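Local coordinates for putative sugar binding protein (Bacteroides vulgatus ATCC 8482, PDB 3KEZ), which probably binds sugars or other nutrients at the bacterial outer membrane as a member of the SusD family, and carries a bound calcium ion, at residues A[311-316]-A[419-424]; A[290-295]-A[412-417]; A[84-89]-A[146-151]. One frame throughout, in Å; residues are numbered along the deposited sequence.

Along the chain, contact 3 (84-89 with 146-151) closes before the other two open, and contacts 1 and 2 then interlace in the order 290-295, 311-316, 412-417, 419-424. These two share the long loop between strands 409-410 and 430-431, their centres lie about 9 Å apart, and I419 of contact 1 packs on Y291 of contact 2. The loop is thus fastened twice, first to helix 288-295 and then to the hairpin of strands 306-309 and 313-316. Contact 3 lies on the opposite side of the chain's centre, about 37 and 38 Å from their centres, and ties a loop to helix 80-96 in the N-terminal part of the chain. All three lie away from the calcium site.

Contact 1 of 3, residues A[311-316]-A[419-424]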
loop_
_atom_site.group_PDB
_atom_site.type_symbol
_atom_site.label_atom_id
_atom_site.label_comp_id
_atom_site.label_asym_id
_atom_site.label_seq_id
_atom_site.Cartn_x
_atom_site.Cartn_y
_atom_site.Cartn_z
ATOM N N LYS A 311 -29.086 7.128 -3.955
ATOM C CA LYS A 311 -28.795 7.764 -2.685
ATOM C C LYS A 311 -28.520 6.677 -1.645
ATOM O O LYS A 311 -28.929 6.807 -0.494
ATOM C CB LYS A 311 -29.938 8.707 -2.244
ATOM C CG LYS A 311 -30.094 9.969 -3.113
ATOM C CD LYS A 311 -30.839 11.129 -2.397
ATOM C CE LYS A 311 -30.533 12.508 -3.036
ATOM N NZ LYS A 311 -29.056 12.864 -3.135
ATOM N N TYR A 312 -27.807 5.608 -2.041
ATOM C CA TYR A 312 -27.633 4.443 -1.167
ATOM C C TYR A 312 -26.214 4.244 -0.618
ATOM O O TYR A 312 -26.054 3.966 0.569
ATOM C CB TYR A 312 -28.025 3.160 -1.889
ATOM C CG TYR A 312 -29.338 3.230 -2.618
ATOM C CD1 TYR A 312 -30.456 3.860 -2.044
ATOM C CD2 TYR A 312 -29.479 2.655 -3.891
ATOM C CE1 TYR A 312 -31.688 3.924 -2.740
ATOM C CE2 TYR A 312 -30.702 2.718 -4.584
ATOM C CZ TYR A 312 -31.790 3.347 -4.007
ATOM O OH TYR A 312 -32.971 3.394 -4.705
ATOM N N TYR A 313 -25.227 4.310 -1.523
ATOM C CA TYR A 313 -23.826 4.076 -1.242
ATOM C C TYR A 313 -22.955 4.996 -2.089
ATOM O O TYR A 313 -23.365 5.441 -3.175
ATOM C CB TYR A 313 -23.419 2.679 -1.644
ATOM C CG TYR A 313 -24.245 1.591 -1.082
ATOM C CD1 TYR A 313 -24.034 1.147 0.209
ATOM C CD2 TYR A 313 -25.222 0.975 -1.849
ATOM C CE1 TYR A 313 -24.809 0.145 0.748
ATOM C CE2 TYR A 313 -25.998 -0.044 -1.322
ATOM C CZ TYR A 313 -25.773 -0.454 -0.022
ATOM O OH TYR A 313 -26.506 -1.478 0.522
ATOM N N ALA A 314 -21.751 5.260 -1.596
ATOM C CA ALA A 314 -20.761 6.004 -2.338
ATOM C C ALA A 314 -19.514 5.147 -2.461
ATOM O O ALA A 314 -18.911 4.741 -1.457
ATOM C CB ALA A 314 -20.443 7.307 -1.652
ATOM N N TYR A 315 -19.127 4.880 -3.703
ATOM C CA TYR A 315 -17.926 4.122 -4.004
ATOM C C TYR A 315 -16.766 5.070 -4.301
ATOM O O TYR A 315 -16.980 6.196 -4.746
ATOM C CB TYR A 315 -18.190 3.204 -5.205
ATOM C CG TYR A 315 -19.204 2.153 -4.850
ATOM C CD1 TYR A 315 -18.796 0.961 -4.300
ATOM C CD2 TYR A 315 -20.578 2.404 -4.939
ATOM C CE1 TYR A 315 -19.694 0.029 -3.884
ATOM C CE2 TYR A 315 -21.506 1.456 -4.538
ATOM C CZ TYR A 315 -21.040 0.261 -4.021
ATOM O OH TYR A 315 -21.884 -0.711 -3.617
ATOM N N VAL A 316 -15.542 4.619 -4.040
ATOM C CA VAL A 316 -14.367 5.412 -4.350
ATOM C C VAL A 316 -13.938 5.081 -5.772
ATOM O O VAL A 316 -13.441 4.005 -6.056
ATOM C CB VAL A 316 -13.236 5.168 -3.360
ATOM C CG1 VAL A 316 -11.985 5.992 -3.726
ATOM C CG2 VAL A 316 -13.731 5.499 -1.932
ATOM N N ILE A 419 -26.466 8.679 1.396
ATOM C CA ILE A 419 -26.029 7.296 1.233
ATOM C C ILE A 419 -26.773 6.445 2.250
ATOM O O ILE A 419 -26.190 5.912 3.197
ATOM C CB ILE A 419 -24.502 7.146 1.365
ATOM C CG1 ILE A 419 -23.951 7.805 2.654
ATOM C CG2 ILE A 419 -23.854 7.697 0.113
ATOM C CD1 ILE A 419 -22.464 7.692 2.783
ATOM N N ASN A 420 -28.083 6.320 2.018
ATOM C CA ASN A 420 -29.008 5.891 3.064
ATOM C C ASN A 420 -29.028 4.404 3.315
ATOM O O ASN A 420 -29.716 3.967 4.221
ATOM C CB ASN A 420 -30.441 6.435 2.835
ATOM C CG ASN A 420 -31.133 5.833 1.626
ATOM O OD1 ASN A 420 -30.821 4.724 1.203
ATOM N ND2 ASN A 420 -32.097 6.557 1.078
ATOM N N LYS A 421 -28.287 3.619 2.533
ATOM C CA LYS A 421 -28.143 2.184 2.819
ATOM C C LYS A 421 -26.814 1.809 3.467
ATOM O O LYS A 421 -26.579 0.640 3.783
ATOM C CB LYS A 421 -28.357 1.359 1.545
ATOM C CG LYS A 421 -29.804 1.354 1.071
ATOM C CD LYS A 421 -29.979 0.632 -0.258
ATOM C CE LYS A 421 -31.405 0.809 -0.770
ATOM N NZ LYS A 421 -31.469 0.713 -2.235
ATOM N N THR A 422 -25.944 2.791 3.674
ATOM C CA THR A 422 -24.646 2.537 4.259
ATOM C C THR A 422 -24.755 2.565 5.779
ATOM O O THR A 422 -25.084 3.593 6.367
ATOM C CB THR A 422 -23.640 3.647 3.839
ATOM O OG1 THR A 422 -23.574 3.742 2.413
ATOM C CG2 THR A 422 -22.237 3.392 4.440
ATOM N N LYS A 423 -24.445 1.463 6.427
ATOM C CA LYS A 423 -24.505 1.426 7.885
ATOM C C LYS A 423 -23.548 0.346 8.366
ATOM O O LYS A 423 -23.348 -0.663 7.681
ATOM C CB LYS A 423 -25.943 1.157 8.381
ATOM C CG LYS A 423 -26.507 -0.202 8.053
ATOM C CD LYS A 423 -27.950 -0.396 8.684
ATOM C CE LYS A 423 -27.968 -0.193 10.229
ATOM N NZ LYS A 423 -29.224 -0.616 10.950
ATOM N N HIS A 424 -22.961 0.551 9.539
ATOM C CA HIS A 424 -22.071 -0.471 10.092
ATOM C C HIS A 424 -22.833 -1.768 10.428
ATOM O O HIS A 424 -24.029 -1.758 10.746
ATOM C CB HIS A 424 -21.271 0.063 11.278
ATOM C CG HIS A 424 -20.158 0.969 10.875
ATOM N ND1 HIS A 424 -19.000 0.512 10.281
ATOM C CD2 HIS A 424 -20.050 2.315 10.928
ATOM C CE1 HIS A 424 -18.217 1.541 10.007
ATOM N NE2 HIS A 424 -18.825 2.648 10.402
HETATM O O HOH W 1 -21.396 4.577 1.076
#
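The shortest polar bond between 311-316 and 419-424 runs from N420 N to K311 O, 2.7 Å and nearly straight at 175°. It secures a type I beta turn, I419 to T422, against the turn end of the beta hairpin of strands 306-309 and 313-316, where Y312 and Y313 together face D309 as a classic beta bulge. One residue on, K421 N reaches Y312 O in the carbonyl plane, on a lone pair, at 3.0 Å, and T422 OG1 also lies near this oxygen. Backbone pairing of this kind holds a loop of the SusD-family region to the hairpin's end.

K421 makes the largest single contribution of the residues here. With CG anti to the carbonyl carbon (chi1 -70°) and the chain extended beyond, it runs alongside Y312, pointing the same way. Its ammonium ends over the centre of the Y312 ring: K421 NZ is 2.9 Å from the ring centroid, a short cation-pi contact only 3° off the ring normal, and CE adds a CH-pi contact over the same face. N420 OD1 meets that ring instead at its edge, near the plane, 3.4 Å from Y312 CD1. At the root of the lysine, K421 CB lies 3.5 Å from Y313 CZ, the two side chains crossing at about a right angle, which places K421 against both tyrosines.

Deeper in, A314 and I419 both touch F308 of strand 306-309. A water accepts from A314 N and is hydrogen-bonded to T422 OG1, while I419 CG2 rests 3.9 Å from A314 CB.

Contact 2 of 3, residues A[290-295]-A[412-417]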
loop_
_atom_site.group_PDB
_atom_site.type_symbol
_atom_site.label_atom_id
_atom_site.label_comp_id
_atom_site.label_asym_id
_atom_site.label_seq_id
_atom_site.Cartn_x
_atom_site.Cartn_y
_atom_site.Cartn_z
ATOM N N PHE A 290 -16.926 8.860 7.173
ATOM C CA PHE A 290 -15.903 9.374 6.262
ATOM C C PHE A 290 -16.522 10.342 5.226
ATOM O O PHE A 290 -15.950 11.380 4.926
ATOM C CB PHE A 290 -15.160 8.279 5.521
ATOM C CG PHE A 290 -14.191 8.826 4.505
ATOM C CD1 PHE A 290 -12.986 9.344 4.909
ATOM C CD2 PHE A 290 -14.508 8.864 3.166
ATOM C CE1 PHE A 290 -12.080 9.853 3.974
ATOM C CE2 PHE A 290 -13.644 9.393 2.252
ATOM C CZ PHE A 290 -12.405 9.886 2.665
ATOM N N TYR A 291 -17.682 9.981 4.687
ATOM C CA TYR A 291 -18.415 10.897 3.804
ATOM C C TYR A 291 -18.671 12.251 4.478
ATOM O O TYR A 291 -18.440 13.307 3.872
ATOM C CB TYR A 291 -19.713 10.259 3.329
ATOM C CG TYR A 291 -20.517 11.098 2.373
ATOM C CD1 TYR A 291 -19.931 11.670 1.254
ATOM C CD2 TYR A 291 -21.867 11.340 2.604
ATOM C CE1 TYR A 291 -20.657 12.432 0.371
ATOM C CE2 TYR A 291 -22.618 12.118 1.727
ATOM C CZ TYR A 291 -22.009 12.652 0.618
ATOM O OH TYR A 291 -22.734 13.408 -0.218
ATOM N N GLN A 292 -19.117 12.219 5.740
ATOM C CA GLN A 292 -19.359 13.456 6.491
ATOM C C GLN A 292 -18.091 14.283 6.754
ATOM O O GLN A 292 -18.114 15.514 6.600
ATOM C CB GLN A 292 -20.118 13.170 7.762
ATOM C CG GLN A 292 -21.546 12.732 7.408
ATOM C CD GLN A 292 -22.380 12.343 8.596
ATOM O OE1 GLN A 292 -21.882 12.218 9.729
ATOM N NE2 GLN A 292 -23.666 12.095 8.338
ATOM N N LEU A 293 -16.995 13.618 7.105
ATOM C CA LEU A 293 -15.675 14.272 7.211
ATOM C C LEU A 293 -15.273 14.930 5.892
ATOM O O LEU A 293 -14.809 16.080 5.876
ATOM C CB LEU A 293 -14.611 13.242 7.664
ATOM C CG LEU A 293 -13.102 13.294 7.308
ATOM C CD1 LEU A 293 -12.428 12.146 7.973
ATOM C CD2 LEU A 293 -12.778 13.183 5.845
ATOM N N LEU A 294 -15.451 14.203 4.780
ATOM C CA LEU A 294 -14.966 14.674 3.489
ATOM C C LEU A 294 -15.810 15.863 3.043
ATOM O O LEU A 294 -15.276 16.861 2.564
ATOM C CB LEU A 294 -14.936 13.561 2.424
ATOM C CG LEU A 294 -14.209 13.853 1.097
ATOM C CD1 LEU A 294 -12.744 14.227 1.307
ATOM C CD2 LEU A 294 -14.335 12.690 0.059
ATOM N N LYS A 295 -17.126 15.781 3.245
ATOM C CA LYS A 295 -17.987 16.837 2.769
ATOM C C LYS A 295 -18.069 18.067 3.680
ATOM O O LYS A 295 -18.718 19.054 3.305
ATOM C CB LYS A 295 -19.364 16.287 2.420
ATOM C CG LYS A 295 -20.294 15.974 3.556
ATOM C CD LYS A 295 -21.530 15.228 2.955
ATOM C CE LYS A 295 -22.852 15.788 3.404
ATOM N NZ LYS A 295 -23.560 14.926 4.404
ATOM N N ILE A 412 -17.880 4.822 13.647
ATOM C CA ILE A 412 -18.944 5.696 14.169
ATOM C C ILE A 412 -20.265 5.343 13.477
ATOM O O ILE A 412 -20.379 5.384 12.244
ATOM C CB ILE A 412 -18.644 7.200 13.917
ATOM C CG1 ILE A 412 -17.160 7.526 14.141
ATOM C CG2 ILE A 412 -19.524 8.092 14.801
ATOM C CD1 ILE A 412 -16.650 7.133 15.478
ATOM N N ASP A 413 -21.273 4.950 14.223
ATOM C CA ASP A 413 -22.491 4.568 13.518
ATOM C C ASP A 413 -23.376 5.786 13.349
ATOM O O ASP A 413 -24.303 5.985 14.099
ATOM C CB ASP A 413 -23.220 3.393 14.180
ATOM C CG ASP A 413 -24.023 2.546 13.152
ATOM O OD1 ASP A 413 -23.701 2.525 11.912
ATOM O OD2 ASP A 413 -25.003 1.930 13.595
ATOM N N VAL A 414 -23.018 6.632 12.399
ATOM C CA VAL A 414 -23.821 7.799 12.036
ATOM C C VAL A 414 -24.491 7.502 10.703
ATOM O O VAL A 414 -23.976 6.704 9.914
ATOM C CB VAL A 414 -22.989 9.095 11.932
ATOM C CG1 VAL A 414 -22.601 9.567 13.309
ATOM C CG2 VAL A 414 -21.740 8.891 11.063
ATOM N N LYS A 415 -25.658 8.107 10.479
ATOM C CA LYS A 415 -26.387 7.919 9.239
ATOM C C LYS A 415 -26.283 9.157 8.346
ATOM O O LYS A 415 -26.024 10.267 8.815
ATOM C CB LYS A 415 -27.868 7.581 9.502
ATOM C CG LYS A 415 -28.157 6.254 10.269
ATOM C CD LYS A 415 -27.292 5.052 9.810
ATOM C CE LYS A 415 -27.728 3.711 10.461
ATOM N NZ LYS A 415 -27.227 3.514 11.849
ATOM N N ASP A 416 -26.463 8.946 7.050
ATOM C CA ASP A 416 -26.531 10.049 6.106
ATOM C C ASP A 416 -27.570 9.736 5.043
ATOM O O ASP A 416 -27.540 8.652 4.460
ATOM C CB ASP A 416 -25.161 10.256 5.456
ATOM C CG ASP A 416 -25.030 11.625 4.785
ATOM O OD1 ASP A 416 -25.723 11.884 3.781
ATOM O OD2 ASP A 416 -24.222 12.438 5.274
ATOM N N SER A 417 -28.450 10.694 4.752
ATOM C CA SER A 417 -29.499 10.470 3.790
ATOM C C SER A 417 -28.991 10.489 2.336
ATOM O O SER A 417 -29.703 10.039 1.451
ATOM C CB SER A 417 -30.630 11.480 4.008
ATOM O OG SER A 417 -30.120 12.797 4.008
HETATM O O HOH W 2 -26.714 14.169 3.822
#
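D416 reaches from the loop toward helix 288-295. Its CB passes 3.7 Å from Q292 NE2, and with CG anti to the backbone N (chi1 -163°) the carboxylate is carried to the edge of the Y291 ring, where CG lies in the ring plane. The planes of ring and carboxylate are steeply inclined to each other. OD1 lies 3.7 Å from Y291 CE2, and it accepts from a water and from D418 N; the latter bond closes an Asx turn in the loop. D418 also takes the hydroxyl of Y291, so the tyrosine is held at its far end by the same bend of chain.

OD2 has two donors. K295 NZ comes from the opposite direction onto its syn lone pair at 2.7 Å, forming a salt bridge, while Q292 NE2 approaches from the anti side at 3.1 Å, 24° out of the carboxylate plane but within the plane of its own amide. The arrangement is a surface attachment of loop to helix in the SusD-family region: Y291, Q292 and, one turn further along, K295 turn their side chains to a single acidic group. With an alanine here in place of D416, the K295 ammonium would probably lose this counter-charge, and Q292 NE2 would keep only the weak bond among its links to 412-417.

That weak bond goes from Q292 NE2 to K415 O, at 125°. On the other branch of the amide, Q292 OE1 sits 3.6 Å from V414 CG2. K295 bends at its third and fourth torsions, and its CD lies over one face of the Y291 ring, toward the rim, 3.4 Å above the plane.

Contact 3 of 3, residues A[84-89]-A[146-151]; sequences YLYSII and LGVPIV. With EDO (1,2-ethanediol), chain E.
Y86 points its phenol across to the loop 146-151 and meets P149 at about a right angle. Its hydroxyl donates to P149 O at 2.7 Å, approaching in the carbonyl plane on a lone pair, with the carbonyl oxygen also lying in the plane of the ring, at its edge. The bond therefore extends the ring plane into the loop backbone. The hydroxyl has close apolar neighbours as well: P149 CD and V148 CG2 are each 3.2 Å from Y86 OH, so carbons of V148 and P149 lie close against the hydroxyl. V148 CG2 approaches obliquely to the ring.

V151 crosses the Y86 side chain obliquely, with CG2 3.8 Å from Y86 CE1. Its first torsion of 177° sets this methyl anti to the carbonyl carbon and turns it to the tyrosine. One helical turn along from Y86, I89 points to the same loop and lays CG2 3.4 Å from V151 O. That oxygen is not left to carbon alone, since N93, a further turn along, donates to it. Y86, I89 and N93 thus line the side of helix 80-96 against which the loop runs.

At the other end of the loop, 1,2-ethanediol, probably from the crystallisation liquor, accepts from L146 N through O1 and donates from O2 to L146 O.

The contact belongs to the helical, TPR-like part of a SusD-family protein. Helix 109-134 touches both partners, through L130 at Y86 and L127 at V148, and C169 of helix 166-183 packs on V148 and I150 of the loop.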
loop_
_atom_site.group_PDB
_atom_site.type_symbol
_atom_site.label_atom_id
_atom_site.label_comp_id
_atom_site.label_asym_id
_atom_site.label_seq_id
_atom_site.Cartn_x
_atom_site.Cartn_y
_atom_site.Cartn_z
ATOM N N TYR A 84 1.360 -15.569 -1.856
ATOM C CA TYR A 84 1.750 -14.670 -2.917
ATOM C C TYR A 84 3.001 -13.853 -2.548
ATOM O O TYR A 84 3.945 -13.759 -3.333
ATOM C CB TYR A 84 0.588 -13.746 -3.317
ATOM C CG TYR A 84 -0.304 -14.348 -4.369
ATOM C CD1 TYR A 84 -1.152 -15.386 -4.054
ATOM C CD2 TYR A 84 -0.274 -13.887 -5.708
ATOM C CE1 TYR A 84 -1.949 -15.978 -5.012
ATOM C CE2 TYR A 84 -1.073 -14.491 -6.695
ATOM C CZ TYR A 84 -1.927 -15.521 -6.323
ATOM O OH TYR A 84 -2.742 -16.154 -7.254
ATOM N N LEU A 85 3.027 -13.318 -1.329
ATOM C CA LEU A 85 4.191 -12.537 -0.904
ATOM C C LEU A 85 5.466 -13.400 -0.804
ATOM O O LEU A 85 6.550 -12.959 -1.212
ATOM C CB LEU A 85 3.874 -11.746 0.374
ATOM C CG LEU A 85 2.872 -10.630 0.071
ATOM C CD1 LEU A 85 2.247 -10.061 1.301
ATOM C CD2 LEU A 85 3.469 -9.527 -0.839
ATOM N N TYR A 86 5.356 -14.640 -0.309
ATOM C CA TYR A 86 6.515 -15.498 -0.217
ATOM C C TYR A 86 6.950 -15.987 -1.593
ATOM O O TYR A 86 8.151 -16.171 -1.848
ATOM C CB TYR A 86 6.307 -16.665 0.771
ATOM C CG TYR A 86 6.689 -16.237 2.182
ATOM C CD1 TYR A 86 8.011 -15.847 2.497
ATOM C CD2 TYR A 86 5.719 -16.133 3.180
ATOM C CE1 TYR A 86 8.344 -15.410 3.750
ATOM C CE2 TYR A 86 6.038 -15.702 4.445
ATOM C CZ TYR A 86 7.341 -15.332 4.733
ATOM O OH TYR A 86 7.636 -14.944 6.004
ATOM N N SER A 87 5.993 -16.190 -2.495
ATOM C CA SER A 87 6.326 -16.459 -3.904
ATOM C C SER A 87 7.173 -15.352 -4.533
ATOM O O SER A 87 8.223 -15.612 -5.137
ATOM C CB SER A 87 5.045 -16.628 -4.706
ATOM O OG SER A 87 5.341 -16.888 -6.048
ATOM N N ILE A 88 6.700 -14.117 -4.398
ATOM C CA ILE A 88 7.406 -12.937 -4.829
ATOM C C ILE A 88 8.832 -12.857 -4.213
ATOM O O ILE A 88 9.848 -12.706 -4.929
ATOM C CB ILE A 88 6.571 -11.656 -4.490
ATOM C CG1 ILE A 88 5.331 -11.572 -5.373
ATOM C CG2 ILE A 88 7.456 -10.401 -4.577
ATOM C CD1 ILE A 88 4.261 -10.659 -4.813
ATOM N N ILE A 89 8.910 -12.965 -2.895
ATOM C CA ILE A 89 10.230 -12.988 -2.209
ATOM C C ILE A 89 11.160 -14.102 -2.748
ATOM O O ILE A 89 12.338 -13.867 -2.990
ATOM C CB ILE A 89 10.069 -13.143 -0.632
ATOM C CG1 ILE A 89 9.382 -11.893 -0.054
ATOM C CG2 ILE A 89 11.433 -13.503 -0.014
ATOM C CD1 ILE A 89 8.917 -11.986 1.468
ATOM N N LEU A 146 6.346 -11.059 17.298
ATOM C CA LEU A 146 6.677 -11.898 16.157
ATOM C C LEU A 146 6.216 -11.234 14.843
ATOM O O LEU A 146 5.067 -10.797 14.735
ATOM C CB LEU A 146 5.993 -13.241 16.316
ATOM C CG LEU A 146 6.466 -14.116 17.474
ATOM C CD1 LEU A 146 5.606 -15.364 17.525
ATOM C CD2 LEU A 146 7.922 -14.510 17.311
ATOM N N GLY A 147 7.140 -11.123 13.890
ATOM C CA GLY A 147 6.821 -10.808 12.517
ATOM C C GLY A 147 6.556 -12.107 11.755
ATOM O O GLY A 147 5.665 -12.885 12.135
ATOM N N VAL A 148 7.348 -12.335 10.710
ATOM C CA VAL A 148 7.266 -13.548 9.882
ATOM C C VAL A 148 8.682 -14.072 9.634
ATOM O O VAL A 148 9.653 -13.397 9.965
ATOM C CB VAL A 148 6.585 -13.253 8.554
ATOM C CG1 VAL A 148 5.149 -12.734 8.785
ATOM C CG2 VAL A 148 7.429 -12.232 7.755
ATOM N N PRO A 149 8.822 -15.272 9.039
ATOM C CA PRO A 149 10.154 -15.702 8.671
ATOM C C PRO A 149 10.809 -14.863 7.596
ATOM O O PRO A 149 10.215 -14.609 6.554
ATOM C CB PRO A 149 9.931 -17.129 8.121
ATOM C CG PRO A 149 8.687 -17.597 8.811
ATOM C CD PRO A 149 7.834 -16.354 8.866
ATOM N N ILE A 150 12.055 -14.495 7.846
ATOM C CA ILE A 150 12.909 -13.812 6.880
ATOM C C ILE A 150 13.526 -14.944 6.055
ATOM O O ILE A 150 14.287 -15.759 6.580
ATOM C CB ILE A 150 14.004 -13.013 7.609
ATOM C CG1 ILE A 150 13.353 -11.862 8.424
ATOM C CG2 ILE A 150 15.070 -12.481 6.609
ATOM C CD1 ILE A 150 14.262 -11.278 9.538
ATOM N N VAL A 151 13.194 -14.964 4.779
ATOM C CA VAL A 151 13.661 -15.963 3.837
ATOM C C VAL A 151 14.460 -15.244 2.782
ATOM O O VAL A 151 13.921 -14.442 2.031
ATOM C CB VAL A 151 12.458 -16.664 3.186
ATOM C CG1 VAL A 151 12.935 -17.670 2.130
ATOM C CG2 VAL A 151 11.594 -17.337 4.263
HETATM C C1 EDO E . 2.418 -11.728 18.071
HETATM O O1 EDO E . 3.729 -11.836 18.647
HETATM C C2 EDO E . 2.407 -11.191 16.632
HETATM O O2 EDO E . 3.145 -9.972 16.400
#